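Local coordinates for protein rhamnosidase B (PDB 2OKX) that probably hydrolyses terminal alpha-L-rhamnose residues from rhamnosides, as a family 78 glycoside hydrolase with an alpha-barrel domain, at residues Ser553-Thr556 against Thr557-Cys560; Arg881-Gly885 against Trp886-Asp890. All coordinates share one frame; numbering follows the deposited sequence. Where two conformers were deposited one is given.

Contact 1: residues Ser553-Thr556 against Thr557-Cys560; sequences SRHT and TRLC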
ATOM      1  N   SER A 553       6.967 -15.239  -5.779  1.00 13.31           N
ATOM      2  CA  SER A 553       7.781 -14.027  -5.792  1.00 13.82           C
ATOM      3  C   SER A 553       7.402 -13.180  -7.006  1.00 13.33           C
ATOM      4  O   SER A 553       7.325 -11.955  -6.927  1.00 16.26           O
ATOM      5  CB  SER A 553       9.276 -14.375  -5.853  1.00 15.56           C
ATOM      6  OG  SER A 553       9.718 -14.987  -4.648  1.00 15.78           O
ATOM      7  N   ARG A 554       7.171 -13.842  -8.135  1.00 13.52           N
ATOM      8  CA  ARG A 554       6.794 -13.149  -9.362  1.00 14.05           C
ATOM      9  C   ARG A 554       5.405 -12.521  -9.183  1.00 14.78           C
ATOM     10  O   ARG A 554       5.178 -11.369  -9.557  1.00 14.49           O
ATOM     11  CB  ARG A 554       6.770 -14.146 -10.529  1.00 14.89           C
ATOM     12  CG  ARG A 554       6.741 -13.535 -11.930  1.00 20.57           C
ATOM     13  CD  ARG A 554       5.416 -13.768 -12.650  1.00 21.78           C
ATOM     14  NE  ARG A 554       4.995 -15.173 -12.702  1.00 21.63           N
ATOM     15  CZ  ARG A 554       5.318 -16.052 -13.649  1.00 20.29           C
ATOM     16  NH1 ARG A 554       4.859 -17.296 -13.569  1.00 21.21           N
ATOM     17  NH2 ARG A 554       6.084 -15.708 -14.676  1.00 21.18           N
ATOM     18  N   HIS A 555       4.476 -13.280  -8.615  1.00 14.19           N
ATOM     19  CA  HIS A 555       3.124 -12.763  -8.420  1.00 15.49           C
ATOM     20  C   HIS A 555       3.108 -11.574  -7.457  1.00 16.02           C
ATOM     21  O   HIS A 555       2.401 -10.593  -7.682  1.00 15.99           O
ATOM     22  CB  HIS A 555       2.196 -13.864  -7.904  1.00 14.72           C
ATOM     23  CG  HIS A 555       0.751 -13.483  -7.933  1.00 20.09           C
ATOM     24  ND1 HIS A 555       0.123 -13.049  -9.081  1.00 20.63           N
ATOM     25  CD2 HIS A 555      -0.185 -13.445  -6.955  1.00 20.22           C
ATOM     26  CE1 HIS A 555      -1.137 -12.758  -8.808  1.00 20.84           C
ATOM     27  NE2 HIS A 555      -1.349 -12.991  -7.525  1.00 17.84           N
ATOM     28  N   THR A 556       3.893 -11.660  -6.389  1.00 16.58           N
ATOM     29  CA  THR A 556       3.958 -10.581  -5.407  1.00 16.41           C
ATOM     30  C   THR A 556       4.435  -9.288  -6.076  1.00 17.93           C
ATOM     31  O   THR A 556       3.895  -8.208  -5.840  1.00 15.29           O
ATOM     32  CB  THR A 556       4.943 -10.916  -4.273  1.00 16.68           C
ATOM     33  OG1 THR A 556       4.574 -12.160  -3.670  1.00 15.44           O
ATOM     34  CG2 THR A 556       4.931  -9.812  -3.210  1.00 17.27           C
ATOM     35  N   THR A 557       5.460  -9.416  -6.909  1.00 15.50           N
ATOM     36  CA  THR A 557       6.032  -8.270  -7.606  1.00 15.95           C
ATOM     37  C   THR A 557       5.006  -7.636  -8.534  1.00 15.22           C
ATOM     38  O   THR A 557       4.875  -6.418  -8.581  1.00 16.94           O
ATOM     39  CB  THR A 557       7.276  -8.702  -8.401  1.00 16.05           C
ATOM     40  OG1 THR A 557       8.208  -9.311  -7.499  1.00 15.64           O
ATOM     41  CG2 THR A 557       7.941  -7.493  -9.076  1.00 14.03           C
ATOM     42  N   ARG A 558       4.276  -8.470  -9.263  1.00 15.42           N
ATOM     43  CA  ARG A 558       3.240  -7.997 -10.174  1.00 17.14           C
ATOM     44  C   ARG A 558       2.213  -7.144  -9.426  1.00 17.81           C
ATOM     45  O   ARG A 558       1.900  -6.027  -9.842  1.00 19.32           O
ATOM     46  CB  ARG A 558       2.561  -9.203 -10.831  0.53 18.26           C
ATOM     47  CG  ARG A 558       1.455  -8.896 -11.826  0.53 18.40           C
ATOM     48  CD  ARG A 558       1.239 -10.117 -12.717  0.53 18.23           C
ATOM     49  NE  ARG A 558       1.222 -11.354 -11.936  0.53 19.79           N
ATOM     50  CZ  ARG A 558       1.577 -12.545 -12.411  0.53 17.83           C
ATOM     51  NH1 ARG A 558       1.981 -12.663 -13.669  0.53 19.00           N
ATOM     52  NH2 ARG A 558       1.541 -13.615 -11.627  0.53 14.47           N
ATOM     53  N   LEU A 559       1.697  -7.668  -8.318  1.00 16.91           N
ATOM     54  CA  LEU A 559       0.680  -6.957  -7.546  1.00 17.20           C
ATOM     55  C   LEU A 559       1.181  -5.700  -6.845  1.00 18.12           C
ATOM     56  O   LEU A 559       0.383  -4.849  -6.442  1.00 18.34           O
ATOM     57  CB  LEU A 559       0.044  -7.895  -6.516  1.00 17.51           C
ATOM     58  CG  LEU A 559      -0.662  -9.148  -7.037  1.00 15.93           C
ATOM     59  CD1 LEU A 559      -1.347  -9.825  -5.860  1.00 15.49           C
ATOM     60  CD2 LEU A 559      -1.685  -8.792  -8.119  1.00 16.09           C
ATOM     61  N   CYS A 560       2.494  -5.585  -6.689  1.00 16.26           N
ATOM     62  CA  CYS A 560       3.077  -4.419  -6.046  1.00 17.66           C
ATOM     63  C   CYS A 560       3.616  -3.437  -7.074  1.00 18.07           C
ATOM     64  O   CYS A 560       4.467  -2.604  -6.764  1.00 17.77           O
ATOM     65  CB  CYS A 560       4.191  -4.832  -5.086  1.00 16.66           C
ATOM     66  SG  CYS A 560       3.568  -5.671  -3.615  1.00 18.79           S
TER
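Arg-558 reaches back one turn of helix 544-559, part of the alpha-helical glycosidase domain, to His-555. Arg-558 CB lies 3.4 Å from His-555 O. CG stands anti to the backbone N (chi1 -180°) and the chain runs on nearly straight until it bends at chi3, which swings the guanidinium back over the preceding turn. There NE makes a weak bond to His-555 ND1, while NH2 gives the same nitrogen a good one, 3.0 Å long with an N-H...N angle of 160°. That bond lies close to both the imidazole plane and the guanidinium plane, although the two planes are 62° apart. NH1 passes 3.7 Å from Arg-554 CD, which lies over one face of the guanidinium, and forms a salt bridge with Glu-535.

Leu-559 CG rests over one face of the imidazole, 4.1 Å from its centroid, and Leu-559 CD1 comes to 3.6 Å from His-555 NE2. Farther round the helix, Ser-553 O takes two donors from opposite faces of its carbonyl plane, the Thr-557 N of the helical ladder and Thr-557 OG1 at 2.8 Å.

His-555 NE2 bonds Glu-446 O, on strand 446-448 of the concanavalin-like region, so the imidazole spans the two domains with a partner at each ring nitrogen, which probably holds it in this rotation. Arg-554 NE and Arg-558 NH2 lie 3.9 Å apart, but Glu-551 pairs with Arg-554 and Glu-535 with Arg-558, probably offsetting their repulsion. Since ND1 accepts from Arg-558, a neutral imidazole protonated on NE2 is the likely state.

Contact 2: residues Arg881-Gly885 against Trp886-Asp890; sequences RGADG and WRTVD
Over one face of the Trp-886 indole lies the aliphatic part of Arg-881: CG stands 3.4 Å from the centroid of the five-membered ring, only 4° off its normal, a close CH-pi contact. CB and CD of Arg-881 flank it, CB 3.7 Å from Trp-886 CE2 and CD 3.5 Å from Trp-886 NE1. At the indole edge, near its plane, is the carbonyl carbon of Gly-885, while the His-643 ring meets the tryptophan almost perpendicularly. Because Arg-881 CG is anti to the backbone N (chi1 -167°), the chain runs flat across the indole before the bend at chi3 stands the guanidinium steeply to the ring, 75° between planes.

The loop itself is drawn in by weak bonds, Trp-886 N to Ala-883 O and Arg-887 NH2 to Asp-884 O, the latter near the guanidinium plane. Gly-882 N closes it on Thr-888 O at 2.8 Å, arriving above the carbonyl plane. With an alanine at the Trp-886 position, Arg-881 would probably lose the surface its methylenes lie on, and a gap is likely to open beside His-643.

The loop closes a beta hairpin of strands 879-881 and 888-891, with Arg-881 and Val-889 as a non-hydrogen-bonded antiparallel pair. Strand 936-939 runs along the other side of 888-891, where Asp-890 OD2 bonds Asn-938, and the end of helix 627-644 touches Arg-881 and Asp-884 through Ala-642.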
ATOM      1  N   ARG A 881      24.522  -9.349 -15.058  1.00 18.29           N
ATOM      2  CA  ARG A 881      24.867  -8.234 -15.943  1.00 18.98           C
ATOM      3  C   ARG A 881      26.392  -8.103 -15.894  1.00 20.45           C
ATOM      4  O   ARG A 881      26.975  -8.088 -14.811  1.00 19.11           O
ATOM      5  CB  ARG A 881      24.217  -6.941 -15.428  1.00 19.91           C
ATOM      6  CG  ARG A 881      24.234  -5.763 -16.416  1.00 19.82           C
ATOM      7  CD  ARG A 881      23.761  -4.460 -15.750  1.00 22.00           C
ATOM      8  NE  ARG A 881      24.737  -3.966 -14.778  1.00 25.79           N
ATOM      9  CZ  ARG A 881      24.623  -4.086 -13.459  1.00 28.35           C
ATOM     10  NH1 ARG A 881      25.575  -3.608 -12.669  1.00 28.87           N
ATOM     11  NH2 ARG A 881      23.556  -4.667 -12.925  1.00 32.95           N
ATOM     12  N   GLY A 882      27.034  -8.001 -17.057  1.00 21.50           N
ATOM     13  CA  GLY A 882      28.488  -7.902 -17.097  1.00 24.65           C
ATOM     14  C   GLY A 882      29.063  -6.523 -17.379  1.00 26.66           C
ATOM     15  O   GLY A 882      30.250  -6.280 -17.159  1.00 30.51           O
ATOM     16  N   ALA A 883      28.230  -5.629 -17.899  1.00 25.71           N
ATOM     17  CA  ALA A 883      28.629  -4.258 -18.202  1.00 25.33           C
ATOM     18  C   ALA A 883      27.343  -3.461 -18.222  1.00 24.35           C
ATOM     19  O   ALA A 883      26.261  -4.034 -18.351  1.00 22.77           O
ATOM     20  CB  ALA A 883      29.315  -4.171 -19.566  1.00 24.71           C
ATOM     21  N   ASP A 884      27.451  -2.146 -18.098  1.00 23.92           N
ATOM     22  CA  ASP A 884      26.260  -1.314 -18.107  1.00 24.80           C
ATOM     23  C   ASP A 884      25.431  -1.571 -19.358  1.00 23.23           C
ATOM     24  O   ASP A 884      25.971  -1.793 -20.447  1.00 21.90           O
ATOM     25  CB  ASP A 884      26.640   0.166 -18.016  1.00 26.28           C
ATOM     26  CG  ASP A 884      27.231   0.530 -16.667  1.00 27.63           C
ATOM     27  OD1 ASP A 884      27.536   1.721 -16.454  1.00 30.83           O
ATOM     28  OD2 ASP A 884      27.393  -0.374 -15.819  1.00 29.43           O
ATOM     29  N   GLY A 885      24.113  -1.554 -19.185  1.00 20.78           N
ATOM     30  CA  GLY A 885      23.211  -1.785 -20.296  1.00 21.11           C
ATOM     31  C   GLY A 885      23.256  -3.211 -20.822  1.00 20.33           C
ATOM     32  O   GLY A 885      22.780  -3.482 -21.918  1.00 21.06           O
ATOM     33  N   TRP A 886      23.825  -4.121 -20.041  1.00 20.41           N
ATOM     34  CA  TRP A 886      23.937  -5.520 -20.438  1.00 20.72           C
ATOM     35  C   TRP A 886      24.674  -5.709 -21.764  1.00 22.50           C
ATOM     36  O   TRP A 886      24.358  -6.622 -22.529  1.00 22.13           O
ATOM     37  CB  TRP A 886      22.551  -6.173 -20.519  1.00 20.16           C
ATOM     38  CG  TRP A 886      21.854  -6.253 -19.193  1.00 19.20           C
ATOM     39  CD1 TRP A 886      21.309  -5.217 -18.491  1.00 20.92           C
ATOM     40  CD2 TRP A 886      21.671  -7.426 -18.382  1.00 20.47           C
ATOM     41  NE1 TRP A 886      20.803  -5.667 -17.295  1.00 20.51           N
ATOM     42  CE2 TRP A 886      21.009  -7.020 -17.202  1.00 20.61           C
ATOM     43  CE3 TRP A 886      22.003  -8.779 -18.539  1.00 20.59           C
ATOM     44  CZ2 TRP A 886      20.670  -7.919 -16.179  1.00 20.22           C
ATOM     45  CZ3 TRP A 886      21.666  -9.676 -17.521  1.00 20.16           C
ATOM     46  CH2 TRP A 886      21.005  -9.237 -16.356  1.00 21.15           C
ATOM     47  N   ARG A 887      25.656  -4.851 -22.035  1.00 21.60           N
ATOM     48  CA  ARG A 887      26.433  -4.965 -23.267  1.00 24.93           C
ATOM     49  C   ARG A 887      27.225  -6.272 -23.235  1.00 22.93           C
ATOM     50  O   ARG A 887      27.603  -6.810 -24.272  1.00 21.46           O
ATOM     51  CB  ARG A 887      27.358  -3.754 -23.434  1.00 27.08           C
ATOM     52  CG  ARG A 887      26.606  -2.459 -23.760  1.00 34.15           C
ATOM     53  CD  ARG A 887      27.570  -1.299 -24.013  1.00 41.54           C
ATOM     54  NE  ARG A 887      26.889  -0.041 -24.329  1.00 47.37           N
ATOM     55  CZ  ARG A 887      26.258   0.727 -23.442  1.00 49.84           C
ATOM     56  NH1 ARG A 887      25.671   1.849 -23.841  1.00 51.62           N
ATOM     57  NH2 ARG A 887      26.218   0.389 -22.161  1.00 50.07           N
ATOM     58  N   THR A 888      27.490  -6.770 -22.032  1.00 22.07           N
ATOM     59  CA  THR A 888      28.154  -8.059 -21.877  1.00 20.62           C
ATOM     60  C   THR A 888      27.404  -8.765 -20.746  1.00 20.56           C
ATOM     61  O   THR A 888      26.807  -8.118 -19.887  1.00 19.42           O
ATOM     62  CB  THR A 888      29.651  -7.929 -21.481  0.68 20.81           C
ATOM     63  OG1 THR A 888      29.762  -7.662 -20.081  0.68 23.63           O
ATOM     64  CG2 THR A 888      30.323  -6.810 -22.261  0.68 16.59           C
ATOM     65  N   VAL A 889      27.414 -10.089 -20.761  1.00 19.49           N
ATOM     66  CA  VAL A 889      26.731 -10.845 -19.728  1.00 18.44           C
ATOM     67  C   VAL A 889      27.635 -11.954 -19.231  1.00 19.00           C
ATOM     68  O   VAL A 889      28.343 -12.591 -20.009  1.00 19.37           O
ATOM     69  CB  VAL A 889      25.409 -11.449 -20.269  0.60 18.66           C
ATOM     70  CG1 VAL A 889      25.685 -12.295 -21.502  0.60 18.75           C
ATOM     71  CG2 VAL A 889      24.732 -12.285 -19.195  0.60 16.44           C
ATOM     72  N   ASP A 890      27.635 -12.152 -17.921  1.00 17.81           N
ATOM     73  CA  ASP A 890      28.437 -13.192 -17.307  1.00 18.88           C
ATOM     74  C   ASP A 890      27.526 -14.367 -16.978  1.00 20.28           C
ATOM     75  O   ASP A 890      26.533 -14.206 -16.267  1.00 20.58           O
ATOM     76  CB  ASP A 890      29.079 -12.673 -16.021  1.00 20.30           C
ATOM     77  CG  ASP A 890      30.062 -11.548 -16.272  1.00 22.72           C
ATOM     78  OD1 ASP A 890      30.453 -10.879 -15.294  1.00 22.92           O
ATOM     79  OD2 ASP A 890      30.445 -11.335 -17.443  1.00 22.20           O
TER

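Overall arrangement
From the N terminus the chain passes through several beta-rich regions before it reaches helix 544-559, where contact 1 lies near that helix's C-terminal end. Contact 1 closes no loop: it is a pair of successive helical turns, packed on helix 577-590 of the glycosidase part and meeting strand 446-448 of the concanavalin-like region, so that it ties the two together. More than three hundred residues later, after helix 868-876, contact 2 closes the loop of the beta hairpin formed by strands 879-881 and 888-891; it belongs to a C-terminal sheet and leans on helix 627-644 of the helical part. The two follow in series, neither nested nor crossing, with centres about 25 Å apart and nearest atoms about 15 Å.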